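Local structure of luciferase-like monooxygenase (4US5) at residues B[6-12]-B[40-46]; B[74-80]-B[103-109]; B[168-174]-B[186-191]. The protein probably acts as a flavin-dependent monooxygenase of the bacterial luciferase family, inserting oxygen from molecular oxygen into a substrate. All coordinates share one frame; numbering follows the deposited sequence.

From the N terminus, contact 1 closes the first loop, pairing strand 6-11 with strand 42-45 around helix 21-38. Contact 2 then joins strand 74-81 to strand 105-110 across helix 87-100. Contact 3 closes a shorter loop, with helix 175-184 between strands 167-172 and 188-191. The three follow one another in series; none nests in or crosses another. Each pairs the two parallel strands of a beta-alpha-beta unit of the same TIM barrel. Strand 42-45 lies beside 74-81, and 105-110 beside 167-172, so the contacts form a continuous run of the barrel wall. Arg42 of contact 1 also forms a salt bridge with Asp106 of contact 2, and Trp44 packs on Trp169 of contact 3.

Contact 1: residues B[6-12]-B[40-46]; sequences KLSVVEQ and YERFWVA. With NA (sodium ion), chain R; NA (sodium ion), chain L.
Glu11 N donates to Trp44 O at 2.7 Å, nearly in line with the carbonyl. Trp44 N in turn bonds to Val9 O, almost straight at 175°. Trp44 thus holds the residues on either side of Val10. Ala46 N to Glu11 O continues the row at one end. Val9 N to Arg42 O and Glu41 N to Leu7 O continue it at the other. This is the parallel pairing of strands 6-11 and 42-45 in the first beta-alpha-beta unit of the TIM barrel. Helix 21-38 covers the face that carries Val9 and Phe43. There Val9 reaches two rings. Its CG1, anti to the backbone N (chi1 -180°), touches Phe43 CE2 at 3.6 Å. Its CG2 meets Tyr40 CD2 at 3.7 Å. Glu11 CB lies 3.6 Å from Phe43 CZ, and the carboxylate stands at 87° to that ring. Beyond it, Glu11 OE2 binds one sodium ion at 2.8 Å, together with Ser24 O, and is hydrogen-bonded to Ser28 OG; OE1 forms a salt bridge with Arg322. A second sodium ion takes Val10 O and, at 2.6 Å, Gln12 OE1. Ser314 completes this site, and its O accepts from Gln12 NE2. On the other face Arg42 lays its CD 3.1 Å above the Trp44 ring plane, toward the rim. Its guanidinium pairs with Glu309. Ser8 OG accepts a weak bond from Arg42 N and is also bonded to Glu309.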
loop_
_atom_site.group_PDB
_atom_site.type_symbol
_atom_site.label_atom_id
_atom_site.label_comp_id
_atom_site.label_asym_id
_atom_site.label_seq_id
_atom_site.Cartn_x
_atom_site.Cartn_y
_atom_site.Cartn_z
ATOM N N LYS B 6 -18.965 1.609 21.976
ATOM C CA LYS B 6 -18.215 0.642 21.207
ATOM C C LYS B 6 -16.709 0.945 21.304
ATOM O O LYS B 6 -16.316 2.059 21.632
ATOM C CB LYS B 6 -18.654 0.706 19.747
ATOM C CG LYS B 6 -20.093 0.267 19.521
ATOM C CD LYS B 6 -20.546 0.514 18.105
ATOM C CE LYS B 6 -22.040 0.220 18.024
ATOM N NZ LYS B 6 -22.641 0.676 16.750
ATOM N N LEU B 7 -15.889 -0.058 21.027
ATOM C CA LEU B 7 -14.430 0.089 21.094
ATOM C C LEU B 7 -13.790 -0.212 19.757
ATOM O O LEU B 7 -14.223 -1.116 19.038
ATOM C CB LEU B 7 -13.837 -0.834 22.118
ATOM C CG LEU B 7 -14.279 -0.681 23.570
ATOM C CD1 LEU B 7 -13.477 -1.677 24.394
ATOM C CD2 LEU B 7 -14.070 0.749 24.056
ATOM N N SER B 8 -12.772 0.574 19.429
ATOM C CA SER B 8 -11.992 0.421 18.224
ATOM C C SER B 8 -10.506 0.604 18.595
ATOM O O SER B 8 -10.164 0.911 19.760
ATOM C CB SER B 8 -12.395 1.439 17.184
ATOM O OG SER B 8 -13.647 1.077 16.632
ATOM N N VAL B 9 -9.617 0.311 17.646
ATOM C CA VAL B 9 -8.157 0.358 17.895
ATOM C C VAL B 9 -7.546 1.367 16.921
ATOM O O VAL B 9 -7.912 1.391 15.761
ATOM C CB VAL B 9 -7.460 -1.003 17.675
ATOM C CG1 VAL B 9 -5.982 -0.896 17.949
ATOM C CG2 VAL B 9 -8.099 -2.109 18.498
ATOM N N VAL B 10 -6.689 2.243 17.443
ATOM C CA VAL B 10 -5.865 3.132 16.640
ATOM C C VAL B 10 -4.426 2.766 16.936
ATOM O O VAL B 10 -3.972 2.851 18.093
ATOM C CB VAL B 10 -6.179 4.620 16.948
ATOM C CG1 VAL B 10 -5.337 5.544 16.101
ATOM C CG2 VAL B 10 -7.665 4.905 16.715
ATOM N N GLU B 11 -3.717 2.331 15.897
ATOM C CA GLU B 11 -2.430 1.724 16.012
ATOM C C GLU B 11 -1.371 2.597 15.326
ATOM O O GLU B 11 -1.366 2.740 14.108
ATOM C CB GLU B 11 -2.470 0.327 15.374
ATOM C CG GLU B 11 -1.089 -0.318 15.082
ATOM C CD GLU B 11 -0.310 -0.672 16.332
ATOM O OE1 GLU B 11 -0.069 0.206 17.187
ATOM O OE2 GLU B 11 0.071 -1.855 16.472
ATOM N N GLN B 12 -0.470 3.161 16.120
ATOM C CA GLN B 12 0.668 3.898 15.572
ATOM C C GLN B 12 1.937 3.033 15.457
ATOM O O GLN B 12 2.931 3.450 14.886
ATOM C CB GLN B 12 0.897 5.166 16.387
ATOM C CG GLN B 12 1.646 4.991 17.679
ATOM C CD GLN B 12 0.858 4.363 18.815
ATOM O OE1 GLN B 12 -0.049 3.544 18.618
ATOM N NE2 GLN B 12 1.292 4.646 20.023
ATOM N N TYR B 40 -14.074 -5.587 18.472
ATOM C CA TYR B 40 -13.805 -4.169 18.176
ATOM C C TYR B 40 -14.402 -3.792 16.817
ATOM O O TYR B 40 -14.478 -4.624 15.898
ATOM C CB TYR B 40 -12.285 -3.884 18.258
ATOM C CG TYR B 40 -11.726 -3.823 19.671
ATOM C CD1 TYR B 40 -11.531 -4.956 20.420
ATOM C CD2 TYR B 40 -11.309 -2.605 20.218
ATOM C CE1 TYR B 40 -11.002 -4.884 21.711
ATOM C CE2 TYR B 40 -10.783 -2.509 21.494
ATOM C CZ TYR B 40 -10.636 -3.639 22.246
ATOM O OH TYR B 40 -10.129 -3.581 23.506
ATOM N N GLU B 41 -14.818 -2.547 16.673
ATOM C CA GLU B 41 -15.503 -2.075 15.465
ATOM C C GLU B 41 -14.579 -1.864 14.274
ATOM O O GLU B 41 -14.902 -2.279 13.159
ATOM C CB GLU B 41 -16.244 -0.751 15.699
ATOM C CG GLU B 41 -17.257 -0.793 16.793
ATOM C CD GLU B 41 -18.398 -1.749 16.535
ATOM O OE1 GLU B 41 -18.825 -1.874 15.341
ATOM O OE2 GLU B 41 -18.785 -2.421 17.523
ATOM N N ARG B 42 -13.454 -1.168 14.508
ATOM C CA ARG B 42 -12.488 -0.834 13.451
ATOM C C ARG B 42 -11.072 -0.820 14.000
ATOM O O ARG B 42 -10.851 -0.646 15.201
ATOM C CB ARG B 42 -12.806 0.492 12.753
ATOM C CG ARG B 42 -12.597 1.764 13.589
ATOM C CD ARG B 42 -13.356 2.957 13.028
ATOM N NE ARG B 42 -14.804 2.873 13.265
ATOM C CZ ARG B 42 -15.746 2.910 12.314
ATOM N NH1 ARG B 42 -15.434 2.964 11.018
ATOM N NH2 ARG B 42 -17.023 2.876 12.660
ATOM N N PHE B 43 -10.124 -0.981 13.096
ATOM C CA PHE B 43 -8.711 -0.988 13.420
ATOM C C PHE B 43 -8.081 0.029 12.473
ATOM O O PHE B 43 -8.072 -0.173 11.250
ATOM C CB PHE B 43 -8.133 -2.373 13.178
ATOM C CG PHE B 43 -6.698 -2.532 13.669
ATOM C CD1 PHE B 43 -5.630 -2.085 12.900
ATOM C CD2 PHE B 43 -6.436 -3.091 14.894
ATOM C CE1 PHE B 43 -4.346 -2.213 13.350
ATOM C CE2 PHE B 43 -5.149 -3.238 15.338
ATOM C CZ PHE B 43 -4.100 -2.805 14.560
ATOM N N TRP B 44 -7.586 1.126 13.025
ATOM C CA TRP B 44 -6.957 2.136 12.226
ATOM C C TRP B 44 -5.459 2.125 12.389
ATOM O O TRP B 44 -4.948 1.911 13.491
ATOM C CB TRP B 44 -7.492 3.508 12.629
ATOM C CG TRP B 44 -8.819 3.842 12.092
ATOM C CD1 TRP B 44 -9.588 3.094 11.247
ATOM C CD2 TRP B 44 -9.577 5.002 12.401
ATOM N NE1 TRP B 44 -10.755 3.743 10.975
ATOM C CE2 TRP B 44 -10.774 4.936 11.649
ATOM C CE3 TRP B 44 -9.347 6.121 13.210
ATOM C CZ2 TRP B 44 -11.769 5.893 11.735
ATOM C CZ3 TRP B 44 -10.340 7.096 13.279
ATOM C CH2 TRP B 44 -11.512 6.993 12.524
ATOM N N VAL B 45 -4.756 2.436 11.313
ATOM C CA VAL B 45 -3.299 2.528 11.318
ATOM C C VAL B 45 -2.913 3.998 11.059
ATOM O O VAL B 45 -3.351 4.578 10.051
ATOM C CB VAL B 45 -2.679 1.633 10.244
ATOM C CG1 VAL B 45 -1.139 1.704 10.270
ATOM C CG2 VAL B 45 -3.129 0.195 10.421
ATOM N N ALA B 46 -2.058 4.555 11.918
ATOM C CA ALA B 46 -1.644 5.958 11.851
ATOM C C ALA B 46 -0.404 6.098 10.962
ATOM O O ALA B 46 0.273 5.120 10.663
ATOM C CB ALA B 46 -1.403 6.514 13.238
HETATM NA NA NA R . -1.946 2.169 19.694
HETATM NA NA NA L . 2.721 -2.557 17.041
HETATM O O HOH W 1 -17.225 -2.580 19.926
HETATM O O HOH W 2 1.133 3.529 12.567
HETATM O O HOH W 3 4.512 -2.067 19.286
#

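Contact 2: residues B[74-80]-B[103-109]; sequences RVGSGGV and DRIDLGI
Arg74 has CG beside its backbone N, runs extended at chi2 and bends at chi3 (65°), which swings its guanidinium across to Asp106. Asp106 places its carboxylate beside its own backbone N (chi1 -69°), where the two groups meet. The grip is side-on. Arg74 NE and NH2 both donate to Asp106 OD1, each at 2.9 Å. NE meets OD1 on its syn side and NH2 on its anti side. They come from the same face of the carboxylate, about 30° out of its plane, while OD1 stays in the guanidinium plane. Asp106 OD2 is used elsewhere: Trp44 NE1 bonds to it. The remaining Arg74 nitrogen, NH1, makes a weak bond to Asp103 O. A water links Arg74 NH2 to Asp103 OD1. Arg104 C lies over one guanidinium face, 3.6 Å above the plane. Together these partners fix the rotation of the group.

Farther along, Gly108 O accepts twice. Ser77 OG donates to it in the carbonyl plane, on a lone pair, at 2.8 Å. Val80 N donates at the same distance, tilted from that plane. Gly76 CA comes within 3.0 Å of Asp106 O, where there is no side chain to intervene. On the face covered by helix 87-100, Val80 CG2 packs on Leu107 CD1 at 4.2 Å. The register slips by one residue between Ser77 and Val80, and the Gly78-Gly79 peptide is cis. A beta bulge with a non-prolyl cis peptide in the third barrel strand is known from bacterial luciferase and its flavin- and F420-dependent relatives.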
loop_
_atom_site.group_PDB
_atom_site.type_symbol
_atom_site.label_atom_id
_atom_site.label_comp_id
_atom_site.label_asym_id
_atom_site.label_seq_id
_atom_site.Cartn_x
_atom_site.Cartn_y
_atom_site.Cartn_z
ATOM N N ARG B 74 -13.623 -3.484 10.679
ATOM C CA ARG B 74 -13.252 -2.566 9.624
ATOM C C ARG B 74 -11.749 -2.229 9.785
ATOM O O ARG B 74 -11.199 -2.358 10.878
ATOM C CB ARG B 74 -14.084 -1.294 9.698
ATOM C CG ARG B 74 -15.594 -1.536 9.472
ATOM C CD ARG B 74 -16.368 -0.229 9.432
ATOM N NE ARG B 74 -15.953 0.560 8.287
ATOM C CZ ARG B 74 -16.350 0.347 7.021
ATOM N NH1 ARG B 74 -17.258 -0.585 6.730
ATOM N NH2 ARG B 74 -15.839 1.057 6.053
ATOM N N VAL B 75 -11.091 -1.950 8.674
ATOM C CA VAL B 75 -9.644 -1.638 8.682
ATOM C C VAL B 75 -9.418 -0.430 7.866
ATOM O O VAL B 75 -10.025 -0.242 6.783
ATOM C CB VAL B 75 -8.810 -2.811 8.125
ATOM C CG1 VAL B 75 -7.355 -2.610 8.397
ATOM C CG2 VAL B 75 -9.250 -4.135 8.729
ATOM N N GLY B 76 -8.565 0.472 8.349
ATOM C CA GLY B 76 -8.318 1.683 7.618
ATOM C C GLY B 76 -7.222 2.551 8.181
ATOM O O GLY B 76 -6.467 2.128 9.084
ATOM N N SER B 77 -7.119 3.744 7.620
ATOM C CA SER B 77 -6.145 4.728 8.016
ATOM C C SER B 77 -6.673 5.663 9.075
ATOM O O SER B 77 -7.842 6.072 9.026
ATOM C CB SER B 77 -5.688 5.516 6.832
ATOM O OG SER B 77 -6.766 6.211 6.196
ATOM N N GLY B 78 -5.828 5.949 10.065
ATOM C CA GLY B 78 -6.147 6.911 11.145
ATOM C C GLY B 78 -4.923 7.722 11.557
ATOM O O GLY B 78 -4.437 7.559 12.671
ATOM N N GLY B 79 -4.376 8.546 10.674
ATOM C CA GLY B 79 -4.958 8.867 9.373
ATOM C C GLY B 79 -3.897 9.082 8.296
ATOM O O GLY B 79 -2.720 9.330 8.603
ATOM N N VAL B 80 -4.305 9.031 7.036
ATOM C CA VAL B 80 -3.446 9.423 5.941
ATOM C C VAL B 80 -3.230 10.941 5.950
ATOM O O VAL B 80 -4.166 11.707 6.043
ATOM C CB VAL B 80 -4.050 8.987 4.588
ATOM C CG1 VAL B 80 -3.376 9.707 3.423
ATOM C CG2 VAL B 80 -3.910 7.494 4.430
ATOM N N ASP B 103 -16.320 -2.951 1.120
ATOM C CA ASP B 103 -17.080 -2.257 2.158
ATOM C C ASP B 103 -16.494 -2.457 3.564
ATOM O O ASP B 103 -17.218 -2.305 4.565
ATOM C CB ASP B 103 -18.577 -2.672 2.136
ATOM C CG ASP B 103 -19.486 -1.615 2.761
ATOM O OD1 ASP B 103 -19.216 -0.406 2.614
ATOM O OD2 ASP B 103 -20.421 -2.003 3.473
ATOM N N ARG B 104 -15.195 -2.749 3.660
ATOM C CA ARG B 104 -14.538 -2.870 4.956
ATOM C C ARG B 104 -13.543 -1.739 5.281
ATOM O O ARG B 104 -12.962 -1.728 6.393
ATOM C CB ARG B 104 -13.818 -4.184 5.061
ATOM C CG ARG B 104 -14.753 -5.398 5.104
ATOM C CD ARG B 104 -13.951 -6.666 5.279
ATOM N NE ARG B 104 -13.264 -6.679 6.545
ATOM C CZ ARG B 104 -12.095 -7.261 6.766
ATOM N NH1 ARG B 104 -11.425 -7.877 5.786
ATOM N NH2 ARG B 104 -11.553 -7.197 7.964
ATOM N N ILE B 105 -13.311 -0.832 4.343
ATOM C CA ILE B 105 -12.145 0.066 4.423
ATOM C C ILE B 105 -12.558 1.473 4.851
ATOM O O ILE B 105 -13.490 2.076 4.286
ATOM C CB ILE B 105 -11.376 0.127 3.080
ATOM C CG1 ILE B 105 -10.884 -1.250 2.665
ATOM C CG2 ILE B 105 -10.234 1.132 3.144
ATOM C CD1 ILE B 105 -9.970 -1.975 3.644
ATOM N N ASP B 106 -11.853 1.995 5.848
ATOM C CA ASP B 106 -11.970 3.380 6.268
ATOM C C ASP B 106 -10.782 4.181 5.715
ATOM O O ASP B 106 -9.634 3.786 5.864
ATOM C CB ASP B 106 -11.918 3.483 7.805
ATOM C CG ASP B 106 -13.114 2.905 8.472
ATOM O OD1 ASP B 106 -14.190 2.752 7.806
ATOM O OD2 ASP B 106 -13.023 2.615 9.697
ATOM N N LEU B 107 -11.073 5.339 5.133
ATOM C CA LEU B 107 -10.078 6.288 4.779
ATOM C C LEU B 107 -10.137 7.474 5.748
ATOM O O LEU B 107 -10.811 8.487 5.475
ATOM C CB LEU B 107 -10.285 6.742 3.337
ATOM C CG LEU B 107 -9.370 7.800 2.744
ATOM C CD1 LEU B 107 -7.909 7.600 3.115
ATOM C CD2 LEU B 107 -9.516 7.813 1.224
ATOM N N GLY B 108 -9.473 7.332 6.882
ATOM C CA GLY B 108 -9.297 8.423 7.814
ATOM C C GLY B 108 -8.176 9.337 7.349
ATOM O O GLY B 108 -7.121 8.862 6.911
ATOM N N ILE B 109 -8.428 10.635 7.426
ATOM C CA ILE B 109 -7.521 11.681 6.933
ATOM C C ILE B 109 -7.120 12.521 8.116
ATOM O O ILE B 109 -7.972 12.915 8.897
ATOM C CB ILE B 109 -8.256 12.592 5.930
ATOM C CG1 ILE B 109 -8.681 11.808 4.700
ATOM C CG2 ILE B 109 -7.395 13.790 5.543
ATOM C CD1 ILE B 109 -7.561 11.120 3.973
HETATM O O HOH W 4 -16.816 1.063 3.261
#

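Contact 3: residues B[168-174]-B[186-191]; sequences LWLLGAS and LPYAYA
Pro187 CB sits squarely over the six-membered ring of Trp169, 3.3 Å from its centroid and 11° off the normal. This CH-pi contact is the tight part of the interface. With CG beside its backbone N and chi2 at 76°, Trp169 turns one ring face to Pro187 CB, the two side chains crossing at about a right angle. Its NE1 points elsewhere, to a sulfonate oxygen of a bound buffer molecule. Pro187 also presses its CD on Leu168 O at 3.4 Å, and its own carbonyl opens the backbone row. Leu170 N donates to Pro187 O at 178°. Ala189 N to Leu170 O, Gly172 N to Ala189 O and Ala191 N to Gly172 O complete this parallel pairing.

On the face toward helix 175-184, Tyr188 runs past Leu170 O, with CD1 at 3.3 Å. It continues beside Gly172, where the lack of a side chain makes way for the Tyr188 hydroxyl. Its OH is hydrogen-bonded to Ser177 OG in that helix. Ser174 is the N-cap of the same helix. Tyr190 brings CE1 to 3.5 Å from Ser174 N, and its OH bonds to Thr195 O.

Both ends have partly exposed residues, and their aliphatic contacts are looser: Ala173 CB meets Ala191 CB at 4.2 Å, and Leu168 CB meets Leu186 CD2 at 4.1 Å.

No charged pair joins the two segments. Straight backbone bonds and apolar packing hold this beta-alpha-beta unit. Tyr188 OH ties the second strand to the unit's own helix, and Tyr190 OH ties it to the loop that follows.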
loop_
_atom_site.group_PDB
_atom_site.type_symbol
_atom_site.label_atom_id
_atom_site.label_comp_id
_atom_site.label_asym_id
_atom_site.label_seq_id
_atom_site.Cartn_x
_atom_site.Cartn_y
_atom_site.Cartn_z
ATOM N N LEU B 168 -14.944 7.773 4.308
ATOM C CA LEU B 168 -14.121 8.934 4.654
ATOM C C LEU B 168 -14.335 9.376 6.100
ATOM O O LEU B 168 -15.486 9.638 6.517
ATOM C CB LEU B 168 -14.479 10.117 3.766
ATOM C CG LEU B 168 -13.756 10.282 2.430
ATOM C CD1 LEU B 168 -14.233 11.543 1.718
ATOM C CD2 LEU B 168 -12.225 10.328 2.588
ATOM N N TRP B 169 -13.252 9.541 6.846
ATOM C CA TRP B 169 -13.275 10.064 8.208
ATOM C C TRP B 169 -12.263 11.194 8.333
ATOM O O TRP B 169 -11.170 11.139 7.739
ATOM C CB TRP B 169 -12.899 8.978 9.238
ATOM C CG TRP B 169 -13.978 8.012 9.553
ATOM C CD1 TRP B 169 -14.394 6.967 8.758
ATOM C CD2 TRP B 169 -14.792 7.960 10.725
ATOM N NE1 TRP B 169 -15.396 6.294 9.353
ATOM C CE2 TRP B 169 -15.656 6.862 10.577
ATOM C CE3 TRP B 169 -14.907 8.755 11.868
ATOM C CZ2 TRP B 169 -16.600 6.537 11.521
ATOM C CZ3 TRP B 169 -15.817 8.398 12.818
ATOM C CH2 TRP B 169 -16.680 7.318 12.632
ATOM N N LEU B 170 -12.586 12.202 9.135
ATOM C CA LEU B 170 -11.623 13.253 9.447
ATOM C C LEU B 170 -11.167 13.089 10.882
ATOM O O LEU B 170 -11.989 12.975 11.800
ATOM C CB LEU B 170 -12.229 14.636 9.265
ATOM C CG LEU B 170 -11.283 15.792 9.519
ATOM C CD1 LEU B 170 -10.041 15.679 8.637
ATOM C CD2 LEU B 170 -11.972 17.125 9.237
ATOM N N LEU B 171 -9.855 13.063 11.052
ATOM C CA LEU B 171 -9.245 13.006 12.368
ATOM C C LEU B 171 -8.766 14.382 12.702
ATOM O O LEU B 171 -8.118 15.043 11.877
ATOM C CB LEU B 171 -8.044 12.052 12.390
ATOM C CG LEU B 171 -8.388 10.566 12.484
ATOM C CD1 LEU B 171 -9.042 10.043 11.185
ATOM C CD2 LEU B 171 -7.137 9.794 12.798
ATOM N N GLY B 172 -9.048 14.815 13.918
ATOM C CA GLY B 172 -8.539 16.137 14.368
ATOM C C GLY B 172 -8.140 16.178 15.820
ATOM O O GLY B 172 -8.462 15.259 16.620
ATOM N N ALA B 173 -7.472 17.265 16.188
ATOM C CA ALA B 173 -7.068 17.510 17.553
ATOM C C ALA B 173 -7.160 19.015 17.844
ATOM O O ALA B 173 -6.300 19.572 18.519
ATOM C CB ALA B 173 -5.663 17.033 17.748
ATOM N N SER B 174 -8.224 19.616 17.338
ATOM C CA SER B 174 -8.446 21.063 17.417
ATOM C C SER B 174 -9.917 21.366 17.226
ATOM O O SER B 174 -10.642 20.625 16.570
ATOM C CB SER B 174 -7.628 21.796 16.357
ATOM O OG SER B 174 -8.114 21.571 15.040
ATOM N N LEU B 186 -18.797 15.229 7.720
ATOM C CA LEU B 186 -17.966 14.035 7.827
ATOM C C LEU B 186 -17.995 13.411 9.193
ATOM O O LEU B 186 -18.037 14.130 10.200
ATOM C CB LEU B 186 -16.529 14.393 7.500
ATOM C CG LEU B 186 -16.291 14.667 6.037
ATOM C CD1 LEU B 186 -14.914 15.276 5.863
ATOM C CD2 LEU B 186 -16.451 13.410 5.201
ATOM N N PRO B 187 -17.862 12.071 9.251
ATOM C CA PRO B 187 -17.569 11.419 10.504
ATOM C C PRO B 187 -16.233 11.976 11.040
ATOM O O PRO B 187 -15.368 12.333 10.257
ATOM C CB PRO B 187 -17.447 9.940 10.113
ATOM C CG PRO B 187 -18.205 9.804 8.840
ATOM C CD PRO B 187 -18.024 11.106 8.144
ATOM N N TYR B 188 -16.106 12.065 12.365
ATOM C CA TYR B 188 -15.051 12.797 12.981
ATOM C C TYR B 188 -14.487 12.041 14.158
ATOM O O TYR B 188 -15.232 11.573 14.985
ATOM C CB TYR B 188 -15.591 14.147 13.467
ATOM C CG TYR B 188 -14.583 15.047 14.111
ATOM C CD1 TYR B 188 -13.489 15.487 13.428
ATOM C CD2 TYR B 188 -14.774 15.521 15.420
ATOM C CE1 TYR B 188 -12.580 16.371 14.010
ATOM C CE2 TYR B 188 -13.858 16.373 16.028
ATOM C CZ TYR B 188 -12.776 16.811 15.318
ATOM O OH TYR B 188 -11.883 17.685 15.879
ATOM N N ALA B 189 -13.158 11.951 14.223
ATOM C CA ALA B 189 -12.494 11.336 15.354
ATOM C C ALA B 189 -11.574 12.352 16.002
ATOM O O ALA B 189 -10.641 12.856 15.376
ATOM C CB ALA B 189 -11.716 10.127 14.900
ATOM N N TYR B 190 -11.849 12.672 17.260
ATOM C CA TYR B 190 -11.054 13.650 18.012
ATOM C C TYR B 190 -10.014 12.998 18.885
ATOM O O TYR B 190 -10.333 12.159 19.743
ATOM C CB TYR B 190 -11.942 14.531 18.912
ATOM C CG TYR B 190 -11.187 15.674 19.563
ATOM C CD1 TYR B 190 -10.998 16.860 18.905
ATOM C CD2 TYR B 190 -10.663 15.549 20.844
ATOM C CE1 TYR B 190 -10.303 17.916 19.506
ATOM C CE2 TYR B 190 -9.968 16.585 21.450
ATOM C CZ TYR B 190 -9.775 17.771 20.750
ATOM O OH TYR B 190 -9.084 18.805 21.342
ATOM N N ALA B 191 -8.779 13.451 18.744
ATOM C CA ALA B 191 -7.667 12.956 19.568
ATOM C C ALA B 191 -7.561 13.636 20.932
ATOM O O ALA B 191 -6.737 14.534 21.136
ATOM C CB ALA B 191 -6.336 13.074 18.801
#